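Local structure of arginase 1, mitochondrial (Arabidopsis thaliana, 6VSU) at residues N54-Q59 against D171-N176; I160-L163 against P167-Y170; G75-A80 against T304-A309; A71-S76 against E86-R91. The protein hydrolyses L-arginine to urea and L-ornithine with the help of two manganese ions per subunit, and also converts agmatine to putrescine. All coordinates share one frame; numbering follows the deposited sequence.

Overall arrangement
The four contacts illustrate how one arginase chain builds a site that two subunits share. Interaction 2 is the buried one, where strand 158-163 of the parallel sheet meets the loop that carries a manganese ligand. Interaction 1, about 15 Å away between centres, is a surface contact of two loops at the mouth of the same site, joined by an amide-amide hydrogen bond. Interactions 3 and 4 are partly buried, mainly apolar and share Gly75 and Ser76: interaction 3 sets the loop after helix 64-72 against helix 303-319, interaction 4 sets Trp73, at the end of helix 64-72, against the turn 86-89. Residues 75-80 pack on their own chain through Thr77 and bond another subunit's ornithine through Asn78.

Interaction 1. Residues N54-Q59 against D171-N176; sequences NSSFLQ and DCFEGN. With NA (sodium ion), chain B.
The side chains of Asn54 and Asn176 cross at about a right angle and meet through their amides, whose planes are 52° apart. Asn176 ND2 donates to Asn54 OD1 over 2.9 Å, nearly straight at 171°. The acceptor lies in the amide plane of Asn176, whereas the donor stands tilted from the carbonyl plane of Asn54. Asn176 reaches across to the other loop because its CG stands trans to the main-chain N (chi1 -179°). Replacing Asn176 by alanine removes the amide, which would probably leave Asn54 OD1 without this donor and a gap between the loops. The opposite ends of both amides are also engaged, Asn54 ND2 by Ser141 and Asn176 OD1 by the backbone N of Tyr178, which should discourage either amide from flipping.

Ser56 supplies the second touch. Ser56 CB comes to the edge of the Phe173 ring, 3.6 Å from CE2, and lies 3.7 Å from Glu174 OE2, while the serine hydroxyl is hydrogen-bonded to His180. Ser56 belongs to the ornithine site, and Glu174 to Asn176 probably help bind substrate, as in related enzymes. In the 54-59 loop, Leu58 O binds a sodium ion at 2.8 Å, a site completed by a water, Ser262 and Glu292.

The contact thus joins the loop between strand 43-48 and helix 64-72 to the one between strand 158-163 and helix 183-189.

Interaction 2. Residues I160-L163 against P167-Y170; sequences ILHL and PDIY. With MN (manganese (II) ion), chain C; ORN (L-ornithine), chain D.
The dimanganese site of the arginase fold forms where loops leave the central parallel sheet, and His162, on strand 158-163, here meets the loop residues Pro167 and Asp168 beside one of the metals. The imidazole turns an edge to that loop: His162 CE1 lies 3.6 Å from Pro167 O, near the ring plane. His162 CG is anti to the backbone N (chi1 179°), which carries the ring off the strand toward the loop. Its nitrogens have partners beyond the loop residues 167-170, ND1 bonding with Gln198 and NE2 with the metal ligand Asp164. Since Gln198 also hydrogen-bonds Pro167 O, one amide ties the histidine and the loop together, and His162 probably acts as a second-shell residue that helps position Asp164.

His162 and the metal-binding side chain of Asp168 cross at about a right angle, with ring and carboxylate planes 39° apart. The two carboxylate oxygens of Asp168 divide their work. Asp168 OD2 binds manganese at 1.9 Å, in a shell completed by two waters, His140 and Asp164. Asp168 OD1 instead faces the product: it accepts a hydrogen bond from a metal-bound water over 2.9 Å and a weak one from ornithine NE at 3.3 Å. The amino acid end of ornithine is met by Tyr170, whose ring turns its edge to the carboxylate, Tyr170 CE2 standing 3.4 Å from ornithine OXT. Tyr170 OH donates to the other carboxylate oxygen, ornithine O, at 2.8 Å.

Interaction 3. Residues G75-A80 against T304-A309; sequences GSTNSA and TAMVAA. With ORN (L-ornithine), chain F.
Apolar contact joins Thr77 and Met306, which reach toward each other tip to tip, the methyl CG2 of Thr77 lying 3.5 Å from the methyl CE of Met306. Met306 CE also approaches Ser76 OG, more loosely at 4.0 Å. Met306 stands on helix 303-319, and bends at chi2 (-69°) and chi3 (-64°) fold its chain back and bring the terminal methyl against the loop. Thr77 presents its methyl to the helix while its hydroxyl turns back to the carbonyl of Cys74, a division of labour that keeps the polar end bonded and the apolar end in the packing. Helix 64-72 lies alongside, with Ala71 against Met306, and Ile264 of a neighbouring subunit packs on the same methionine.

Residues 75-80 form a loop of the arginase fold that reaches the active site of an adjoining subunit, in keeping with plant arginases using a neighbouring subunit to stabilise the substrate in the active site. Within it Asn78 makes an Asx turn, Asn78 OD1 accepting from Ala80 N at 3.0 Å.

Polar contact with the ligand comes from the other end of that amide. Asn78 ND2 donates to ornithine OXT over 3.1 Å at an angle of 158°. A leucine in its place would probably leave that carboxylate oxygen without this donor and the backbone N of Ala80 without its turn-forming acceptor. The ornithine is also hydrogen-bonded to Tyr170 of the neighbouring subunit, and Ser76 O bonds with His263 of that same subunit.

Interaction 4. Residues A71-S76 against E86-R91; sequences AIWCGS and ELKDPR
Trp73, with CG anti to the carbonyl carbon (chi1 -61°) and chi2 at 112°, sends the six-membered end of its indole toward Leu87 and Lys88. Trp73 is the first residue to leave helical geometry after helix 64-72, and its partners are the two central residues of a type I beta turn from Glu86 to Asp89. The indole meets that turn with its edge: Trp73 CH2 lies 3.4 Å from Leu87 O, close to the ring plane, and 3.9 Å from Leu87 CB. Lys88 passes beside the ring at an oblique angle, its CG 4.0 Å from Trp73 CZ3, so it is the aliphatic start of the lysine that touches. One face of the indole is covered near its rim by CG2 of the preceding Ile72.

The turn is closed by the backbone bond from Asp89 N to Glu86 O and reinforced by a side chain, since Glu86 OE2 accepts from Lys88 N at 3.1 Å through its anti lone pair. That oxygen also hydrogen-bonds Ser79, which links the turn to the ornithine-binding loop 75-80. Leu87 and Trp73 both pack on Leu93 of strand 93-98, placing the contact at the edge strand of the chain's parallel sheet.

Beyond the turn, Asp89 and Arg91 form a side-on salt bridge. Asp89 OD1 accepts from both the backbone N of Arg91, in an Asx turn, and NE, while Arg91 NH2 reaches Asp89 OD2 at 2.8 Å.

Interaction 1. Residues N54-Q59 against D171-N176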
loop_
_atom_site.group_PDB
_atom_site.type_symbol
_atom_site.label_atom_id
_atom_site.label_comp_id
_atom_site.label_asym_id
_atom_site.label_seq_id
_atom_site.Cartn_x
_atom_site.Cartn_y
_atom_site.Cartn_z
ATOM N N ASN E 54 3.362 18.629 19.640
ATOM C CA ASN E 54 2.795 18.334 20.989
ATOM C C ASN E 54 2.236 16.901 21.048
ATOM O O ASN E 54 1.761 16.518 22.148
ATOM C CB ASN E 54 1.772 19.396 21.357
ATOM C CG ASN E 54 2.471 20.685 21.696
ATOM O OD1 ASN E 54 3.530 20.647 22.338
ATOM N ND2 ASN E 54 1.927 21.796 21.235
ATOM N N SER E 55 2.321 16.153 19.932
ATOM C CA SER E 55 1.910 14.739 19.787
ATOM C C SER E 55 2.835 13.856 20.619
ATOM O O SER E 55 3.977 14.138 20.722
ATOM C CB SER E 55 1.930 14.317 18.321
ATOM O OG SER E 55 1.033 15.102 17.580
ATOM N N SER E 56 2.327 12.780 21.153
ATOM C CA SER E 56 3.106 11.856 22.014
ATOM C C SER E 56 3.632 10.691 21.186
ATOM O O SER E 56 4.453 10.010 21.699
ATOM C CB SER E 56 2.259 11.333 23.164
ATOM O OG SER E 56 1.031 10.770 22.666
ATOM N N PHE E 57 3.169 10.468 19.963
ATOM C CA PHE E 57 3.574 9.267 19.194
ATOM C C PHE E 57 4.044 9.645 17.775
ATOM O O PHE E 57 5.076 9.136 17.367
ATOM C CB PHE E 57 2.467 8.211 19.209
ATOM C CG PHE E 57 2.851 6.854 18.650
ATOM C CD1 PHE E 57 3.772 6.050 19.297
ATOM C CD2 PHE E 57 2.298 6.387 17.468
ATOM C CE1 PHE E 57 4.144 4.805 18.795
ATOM C CE2 PHE E 57 2.687 5.161 16.943
ATOM C CZ PHE E 57 3.599 4.369 17.611
ATOM N N LEU E 58 3.245 10.350 16.997
ATOM C CA LEU E 58 3.575 10.707 15.593
ATOM C C LEU E 58 3.118 12.148 15.394
ATOM O O LEU E 58 2.003 12.496 15.936
ATOM C CB LEU E 58 2.857 9.742 14.624
ATOM C CG LEU E 58 3.389 8.313 14.591
ATOM C CD1 LEU E 58 2.496 7.383 13.770
ATOM C CD2 LEU E 58 4.835 8.259 14.071
ATOM N N GLN E 59 3.868 12.917 14.618
ATOM C CA GLN E 59 3.634 14.363 14.394
ATOM C C GLN E 59 2.932 14.650 13.058
ATOM O O GLN E 59 2.773 15.852 12.708
ATOM C CB GLN E 59 4.984 15.075 14.448
ATOM C CG GLN E 59 5.654 15.051 15.820
ATOM C CD GLN E 59 6.884 15.935 15.964
ATOM O OE1 GLN E 59 6.954 17.072 15.468
ATOM N NE2 GLN E 59 7.856 15.411 16.697
ATOM N N ASP E 171 -2.877 16.084 33.542
ATOM C CA ASP E 171 -2.324 17.340 34.060
ATOM C C ASP E 171 -1.177 17.803 33.148
ATOM O O ASP E 171 -1.142 18.988 32.757
ATOM C CB ASP E 171 -1.874 17.140 35.504
ATOM C CG ASP E 171 -1.244 18.406 36.028
ATOM O OD1 ASP E 171 -1.890 19.467 35.903
ATOM O OD2 ASP E 171 -0.093 18.331 36.432
ATOM N N CYS E 172 -0.247 16.910 32.845
ATOM C CA CYS E 172 1.040 17.274 32.203
ATOM C C CYS E 172 1.677 16.026 31.580
ATOM O O CYS E 172 2.643 15.514 32.191
ATOM C CB CYS E 172 2.008 17.831 33.244
ATOM S SG CYS E 172 3.298 18.807 32.450
ATOM N N PHE E 173 1.103 15.540 30.475
ATOM C CA PHE E 173 1.557 14.314 29.777
ATOM C C PHE E 173 3.024 14.450 29.361
ATOM O O PHE E 173 3.371 15.328 28.569
ATOM C CB PHE E 173 0.715 14.018 28.543
ATOM C CG PHE E 173 0.813 12.571 28.154
ATOM C CD1 PHE E 173 0.293 11.592 28.994
ATOM C CD2 PHE E 173 1.467 12.190 26.989
ATOM C CE1 PHE E 173 0.409 10.243 28.666
ATOM C CE2 PHE E 173 1.604 10.838 26.681
ATOM C CZ PHE E 173 1.098 9.864 27.527
ATOM N N GLU E 174 3.864 13.627 29.974
ATOM C CA GLU E 174 5.315 13.517 29.731
ATOM C C GLU E 174 6.023 14.855 29.964
ATOM O O GLU E 174 7.011 15.116 29.277
ATOM C CB GLU E 174 5.500 12.902 28.341
ATOM C CG GLU E 174 5.155 11.408 28.286
ATOM C CD GLU E 174 5.087 10.755 26.892
ATOM O OE1 GLU E 174 5.443 9.535 26.764
ATOM O OE2 GLU E 174 4.682 11.443 25.928
ATOM N N GLY E 175 5.591 15.648 30.950
ATOM C CA GLY E 175 6.208 16.955 31.277
ATOM C C GLY E 175 5.826 18.083 30.324
ATOM O O GLY E 175 6.300 19.191 30.545
ATOM N N ASN E 176 4.941 17.858 29.344
ATOM C CA ASN E 176 4.571 18.893 28.354
ATOM C C ASN E 176 3.185 19.434 28.715
ATOM O O ASN E 176 2.220 18.739 28.484
ATOM C CB ASN E 176 4.663 18.356 26.929
ATOM C CG ASN E 176 4.325 19.393 25.879
ATOM O OD1 ASN E 176 4.146 20.556 26.223
ATOM N ND2 ASN E 176 4.199 18.984 24.615
HETATM NA NA NA B . -0.705 12.804 16.743
HETATM O O HOH W 1 0.788 11.095 18.462
#

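Interaction 2. Residues I160-L163 against P167-Y170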
loop_
_atom_site.group_PDB
_atom_site.type_symbol
_atom_site.label_atom_id
_atom_site.label_comp_id
_atom_site.label_asym_id
_atom_site.label_seq_id
_atom_site.Cartn_x
_atom_site.Cartn_y
_atom_site.Cartn_z
ATOM N N ILE E 160 -18.874 22.674 25.569
ATOM C CA ILE E 160 -17.974 21.990 24.616
ATOM C C ILE E 160 -18.459 20.561 24.420
ATOM O O ILE E 160 -18.686 19.845 25.420
ATOM C CB ILE E 160 -16.516 22.064 25.113
ATOM C CG1 ILE E 160 -16.019 23.490 25.288
ATOM C CG2 ILE E 160 -15.582 21.282 24.212
ATOM C CD1 ILE E 160 -14.593 23.549 25.814
ATOM N N LEU E 161 -18.630 20.197 23.150
ATOM C CA LEU E 161 -18.746 18.789 22.702
ATOM C C LEU E 161 -17.383 18.342 22.117
ATOM O O LEU E 161 -16.877 18.978 21.199
ATOM C CB LEU E 161 -19.910 18.606 21.730
ATOM C CG LEU E 161 -19.994 17.212 21.106
ATOM C CD1 LEU E 161 -20.305 16.202 22.164
ATOM C CD2 LEU E 161 -21.037 17.146 20.012
ATOM N N HIS E 162 -16.793 17.378 22.800
ATOM C CA HIS E 162 -15.455 16.814 22.588
ATOM C C HIS E 162 -15.640 15.370 22.116
ATOM O O HIS E 162 -16.037 14.546 22.893
ATOM C CB HIS E 162 -14.608 16.985 23.851
ATOM C CG HIS E 162 -13.241 16.427 23.727
ATOM N ND1 HIS E 162 -12.575 15.931 24.801
ATOM C CD2 HIS E 162 -12.466 16.201 22.639
ATOM C CE1 HIS E 162 -11.427 15.428 24.393
ATOM N NE2 HIS E 162 -11.323 15.591 23.060
ATOM N N LEU E 163 -15.462 15.120 20.831
ATOM C CA LEU E 163 -15.580 13.761 20.246
ATOM C C LEU E 163 -14.160 13.191 20.106
ATOM O O LEU E 163 -13.333 13.791 19.377
ATOM C CB LEU E 163 -16.289 13.862 18.883
ATOM C CG LEU E 163 -17.797 14.073 18.976
ATOM C CD1 LEU E 163 -18.339 14.620 17.669
ATOM C CD2 LEU E 163 -18.413 12.751 19.269
ATOM N N PRO E 167 -9.701 11.244 26.564
ATOM C CA PRO E 167 -10.202 12.461 27.227
ATOM C C PRO E 167 -9.264 13.672 27.178
ATOM O O PRO E 167 -9.693 14.744 27.424
ATOM C CB PRO E 167 -10.454 12.009 28.669
ATOM C CG PRO E 167 -9.655 10.768 28.820
ATOM C CD PRO E 167 -9.460 10.128 27.471
ATOM N N ASP E 168 -7.984 13.450 26.874
ATOM C CA ASP E 168 -6.931 14.497 26.767
ATOM C C ASP E 168 -6.891 15.403 28.008
ATOM O O ASP E 168 -6.825 16.643 27.889
ATOM C CB ASP E 168 -7.115 15.241 25.449
ATOM C CG ASP E 168 -6.864 14.324 24.266
ATOM O OD1 ASP E 168 -6.221 13.282 24.461
ATOM O OD2 ASP E 168 -7.298 14.671 23.172
ATOM N N ILE E 169 -6.854 14.825 29.189
ATOM C CA ILE E 169 -7.091 15.622 30.412
ATOM C C ILE E 169 -6.057 15.313 31.489
ATOM O O ILE E 169 -6.262 15.709 32.687
ATOM C CB ILE E 169 -8.541 15.373 30.794
ATOM C CG1 ILE E 169 -9.070 16.601 31.509
ATOM C CG2 ILE E 169 -8.755 14.099 31.592
ATOM C CD1 ILE E 169 -10.559 16.514 31.759
ATOM N N TYR E 170 -4.956 14.676 31.096
ATOM C CA TYR E 170 -3.773 14.518 31.955
ATOM C C TYR E 170 -3.304 15.939 32.311
ATOM O O TYR E 170 -3.394 16.870 31.528
ATOM C CB TYR E 170 -2.613 13.820 31.250
ATOM C CG TYR E 170 -2.776 12.381 30.846
ATOM C CD1 TYR E 170 -2.432 11.362 31.717
ATOM C CD2 TYR E 170 -3.166 12.030 29.566
ATOM C CE1 TYR E 170 -2.469 10.028 31.339
ATOM C CE2 TYR E 170 -3.246 10.698 29.188
ATOM C CZ TYR E 170 -2.896 9.684 30.065
ATOM O OH TYR E 170 -2.944 8.348 29.719
HETATM MN MN MN C . -7.489 14.055 21.342
HETATM N N ORN D . -1.049 7.193 25.034
HETATM C CA ORN D . -1.850 8.439 25.135
HETATM C CB ORN D . -2.542 8.721 23.803
HETATM C CG ORN D . -3.004 10.156 23.623
HETATM C CD ORN D . -3.666 10.386 22.277
HETATM N NE ORN D . -4.501 11.581 22.187
HETATM C C ORN D . -2.893 8.301 26.252
HETATM O O ORN D . -2.708 7.437 27.110
HETATM O OXT ORN D . -3.846 9.075 26.217
HETATM O O HOH W 2 -6.763 12.128 21.890
HETATM O O HOH W 3 -5.073 13.947 21.553
#

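Interaction 3. Residues G75-A80 against T304-A309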
loop_
_atom_site.group_PDB
_atom_site.type_symbol
_atom_site.label_atom_id
_atom_site.label_comp_id
_atom_site.label_asym_id
_atom_site.label_seq_id
_atom_site.Cartn_x
_atom_site.Cartn_y
_atom_site.Cartn_z
ATOM N N GLY E 75 -12.740 16.723 -7.023
ATOM C CA GLY E 75 -13.662 16.689 -8.162
ATOM C C GLY E 75 -14.588 15.461 -8.132
ATOM O O GLY E 75 -15.473 15.436 -8.938
ATOM N N SER E 76 -14.348 14.455 -7.277
ATOM C CA SER E 76 -15.216 13.261 -7.097
ATOM C C SER E 76 -16.492 13.659 -6.345
ATOM O O SER E 76 -17.449 12.877 -6.352
ATOM C CB SER E 76 -14.471 12.141 -6.403
ATOM O OG SER E 76 -14.261 12.411 -5.021
ATOM N N THR E 77 -16.497 14.823 -5.685
ATOM C CA THR E 77 -17.522 15.238 -4.684
ATOM C C THR E 77 -18.381 16.296 -5.325
ATOM O O THR E 77 -17.910 16.880 -6.292
ATOM C CB THR E 77 -16.927 15.846 -3.415
ATOM O OG1 THR E 77 -16.253 17.086 -3.720
ATOM C CG2 THR E 77 -16.009 14.859 -2.735
ATOM N N ASN E 78 -19.549 16.588 -4.760
ATOM C CA ASN E 78 -20.240 17.843 -5.157
ATOM C C ASN E 78 -20.200 18.817 -4.005
ATOM O O ASN E 78 -19.772 18.437 -2.899
ATOM C CB ASN E 78 -21.573 17.572 -5.831
ATOM C CG ASN E 78 -22.673 17.247 -4.872
ATOM O OD1 ASN E 78 -22.737 17.850 -3.837
ATOM N ND2 ASN E 78 -23.589 16.375 -5.275
ATOM N N SER E 79 -20.484 20.063 -4.312
ATOM C CA SER E 79 -20.294 21.177 -3.369
ATOM C C SER E 79 -21.492 21.316 -2.418
ATOM O O SER E 79 -21.536 22.298 -1.701
ATOM C CB SER E 79 -20.105 22.418 -4.132
ATOM O OG SER E 79 -21.190 22.624 -5.042
ATOM N N ALA E 80 -22.488 20.447 -2.444
ATOM C CA ALA E 80 -23.610 20.522 -1.477
ATOM C C ALA E 80 -23.293 19.677 -0.227
ATOM O O ALA E 80 -22.902 18.544 -0.390
ATOM C CB ALA E 80 -24.881 20.091 -2.132
ATOM N N THR E 304 -8.996 8.936 4.788
ATOM C CA THR E 304 -9.135 9.748 6.039
ATOM C C THR E 304 -9.189 11.228 5.716
ATOM O O THR E 304 -9.919 11.959 6.407
ATOM C CB THR E 304 -8.138 9.366 7.148
ATOM O OG1 THR E 304 -8.027 7.941 7.220
ATOM C CG2 THR E 304 -8.594 9.874 8.486
ATOM N N ALA E 305 -8.575 11.658 4.617
ATOM C CA ALA E 305 -8.667 13.068 4.145
ATOM C C ALA E 305 -10.133 13.339 3.801
ATOM O O ALA E 305 -10.609 14.405 4.140
ATOM C CB ALA E 305 -7.742 13.349 2.975
ATOM N N MET E 306 -10.822 12.405 3.138
ATOM C CA MET E 306 -12.242 12.604 2.738
ATOM C C MET E 306 -13.150 12.574 3.989
ATOM O O MET E 306 -14.122 13.340 4.058
ATOM C CB MET E 306 -12.704 11.533 1.759
ATOM C CG MET E 306 -11.781 11.441 0.565
ATOM S SD MET E 306 -11.927 12.941 -0.475
ATOM C CE MET E 306 -13.616 12.910 -1.076
ATOM N N VAL E 307 -12.833 11.722 4.955
ATOM C CA VAL E 307 -13.497 11.733 6.292
ATOM C C VAL E 307 -13.340 13.112 6.940
ATOM O O VAL E 307 -14.345 13.661 7.426
ATOM C CB VAL E 307 -12.932 10.621 7.201
ATOM C CG1 VAL E 307 -13.284 10.806 8.692
ATOM C CG2 VAL E 307 -13.389 9.267 6.725
ATOM N N ALA E 308 -12.104 13.605 7.063
ATOM C CA ALA E 308 -11.852 14.907 7.688
ATOM C C ALA E 308 -12.608 16.007 6.921
ATOM O O ALA E 308 -13.220 16.875 7.582
ATOM C CB ALA E 308 -10.374 15.212 7.771
ATOM N N ALA E 309 -12.522 16.008 5.599
ATOM C CA ALA E 309 -13.190 17.002 4.754
ATOM C C ALA E 309 -14.703 16.955 4.999
ATOM O O ALA E 309 -15.320 18.055 5.097
ATOM C CB ALA E 309 -12.835 16.794 3.314
HETATM N N ORN F . -19.885 14.473 -8.495
HETATM C CA ORN F . -20.998 13.606 -8.947
HETATM C CB ORN F . -20.632 12.143 -8.678
HETATM C CG ORN F . -21.345 11.148 -9.576
HETATM C CD ORN F . -21.246 9.720 -9.074
HETATM N NE ORN F . -21.976 8.736 -9.872
HETATM C C ORN F . -22.265 13.963 -8.159
HETATM O O ORN F . -22.974 13.037 -7.803
HETATM O OXT ORN F . -22.459 15.138 -7.894
#

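Interaction 4. Residues A71-S76 against E86-R91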
loop_
_atom_site.group_PDB
_atom_site.type_symbol
_atom_site.label_atom_id
_atom_site.label_comp_id
_atom_site.label_asym_id
_atom_site.label_seq_id
_atom_site.Cartn_x
_atom_site.Cartn_y
_atom_site.Cartn_z
ATOM N N ALA E 71 -9.416 17.788 -0.190
ATOM C CA ALA E 71 -10.480 16.759 -0.167
ATOM C C ALA E 71 -11.848 17.459 -0.171
ATOM O O ALA E 71 -12.780 16.943 -0.784
ATOM C CB ALA E 71 -10.305 15.827 1.022
ATOM N N ILE E 72 -11.946 18.625 0.449
ATOM C CA ILE E 72 -13.224 19.397 0.460
ATOM C C ILE E 72 -13.621 19.713 -0.975
ATOM O O ILE E 72 -14.824 19.672 -1.254
ATOM C CB ILE E 72 -13.122 20.665 1.319
ATOM C CG1 ILE E 72 -12.969 20.363 2.805
ATOM C CG2 ILE E 72 -14.310 21.563 1.113
ATOM C CD1 ILE E 72 -12.566 21.612 3.594
ATOM N N TRP E 73 -12.668 19.989 -1.850
ATOM C CA TRP E 73 -12.951 20.478 -3.228
ATOM C C TRP E 73 -12.678 19.398 -4.248
ATOM O O TRP E 73 -12.721 19.732 -5.380
ATOM C CB TRP E 73 -12.124 21.753 -3.532
ATOM C CG TRP E 73 -12.496 22.848 -2.571
ATOM C CD1 TRP E 73 -11.733 23.400 -1.588
ATOM C CD2 TRP E 73 -13.794 23.449 -2.445
ATOM N NE1 TRP E 73 -12.453 24.336 -0.893
ATOM C CE2 TRP E 73 -13.715 24.408 -1.411
ATOM C CE3 TRP E 73 -14.984 23.333 -3.152
ATOM C CZ2 TRP E 73 -14.803 25.175 -1.001
ATOM C CZ3 TRP E 73 -16.048 24.122 -2.763
ATOM C CH2 TRP E 73 -15.965 25.021 -1.702
ATOM N N CYS E 74 -12.434 18.152 -3.823
ATOM C CA CYS E 74 -12.115 17.019 -4.719
ATOM C C CYS E 74 -13.178 16.957 -5.802
ATOM O O CYS E 74 -14.380 17.136 -5.514
ATOM C CB CYS E 74 -12.041 15.702 -3.961
ATOM S SG CYS E 74 -11.767 14.319 -5.066
ATOM N N GLY E 75 -12.740 16.723 -7.023
ATOM C CA GLY E 75 -13.662 16.689 -8.162
ATOM C C GLY E 75 -14.588 15.461 -8.132
ATOM O O GLY E 75 -15.473 15.436 -8.938
ATOM N N SER E 76 -14.348 14.455 -7.277
ATOM C CA SER E 76 -15.216 13.261 -7.097
ATOM C C SER E 76 -16.492 13.659 -6.345
ATOM O O SER E 76 -17.449 12.877 -6.352
ATOM C CB SER E 76 -14.471 12.141 -6.403
ATOM O OG SER E 76 -14.261 12.411 -5.021
ATOM N N GLU E 86 -24.691 25.127 0.147
ATOM C CA GLU E 86 -23.804 25.296 -1.013
ATOM C C GLU E 86 -22.477 25.877 -0.515
ATOM O O GLU E 86 -22.441 27.059 -0.120
ATOM C CB GLU E 86 -24.523 26.170 -2.041
ATOM C CG GLU E 86 -23.700 26.448 -3.299
ATOM C CD GLU E 86 -23.139 25.200 -3.972
ATOM O OE1 GLU E 86 -23.984 24.403 -4.550
ATOM O OE2 GLU E 86 -21.901 24.943 -3.781
ATOM N N LEU E 87 -21.429 25.057 -0.581
ATOM C CA LEU E 87 -20.084 25.335 -0.037
ATOM C C LEU E 87 -19.366 26.357 -0.913
ATOM O O LEU E 87 -18.464 26.994 -0.400
ATOM C CB LEU E 87 -19.293 24.023 0.040
ATOM C CG LEU E 87 -19.742 23.051 1.116
ATOM C CD1 LEU E 87 -19.100 21.696 0.906
ATOM C CD2 LEU E 87 -19.424 23.596 2.519
ATOM N N LYS E 88 -19.774 26.570 -2.154
ATOM C CA LYS E 88 -19.173 27.635 -2.991
ATOM C C LYS E 88 -19.742 29.011 -2.651
ATOM O O LYS E 88 -19.169 29.969 -3.184
ATOM C CB LYS E 88 -19.401 27.351 -4.475
ATOM C CG LYS E 88 -18.647 26.149 -4.999
ATOM C CD LYS E 88 -19.165 25.728 -6.329
ATOM C CE LYS E 88 -18.398 24.528 -6.842
ATOM N NZ LYS E 88 -19.097 24.048 -8.062
ATOM N N ASP E 89 -20.825 29.105 -1.872
ATOM C CA ASP E 89 -21.319 30.381 -1.264
ATOM C C ASP E 89 -20.399 30.788 -0.119
ATOM O O ASP E 89 -20.259 30.081 0.868
ATOM C CB ASP E 89 -22.749 30.220 -0.781
ATOM C CG ASP E 89 -23.482 31.482 -0.432
ATOM O OD1 ASP E 89 -22.806 32.539 -0.238
ATOM O OD2 ASP E 89 -24.743 31.383 -0.320
ATOM N N PRO E 90 -19.640 31.889 -0.258
ATOM C CA PRO E 90 -18.777 32.386 0.822
ATOM C C PRO E 90 -19.493 32.562 2.166
ATOM O O PRO E 90 -18.865 32.367 3.224
ATOM C CB PRO E 90 -18.305 33.751 0.324
ATOM C CG PRO E 90 -18.436 33.685 -1.196
ATOM C CD PRO E 90 -19.583 32.721 -1.480
ATOM N N ARG E 91 -20.782 32.874 2.131
ATOM C CA ARG E 91 -21.591 32.987 3.360
ATOM C C ARG E 91 -21.705 31.628 4.043
ATOM O O ARG E 91 -21.947 31.618 5.282
ATOM C CB ARG E 91 -22.986 33.506 3.062
ATOM C CG ARG E 91 -22.932 34.936 2.577
ATOM C CD ARG E 91 -24.234 35.443 1.995
ATOM N NE ARG E 91 -24.654 34.539 0.931
ATOM C CZ ARG E 91 -25.681 34.754 0.144
ATOM N NH1 ARG E 91 -26.361 35.883 0.219
ATOM N NH2 ARG E 91 -25.995 33.852 -0.759
#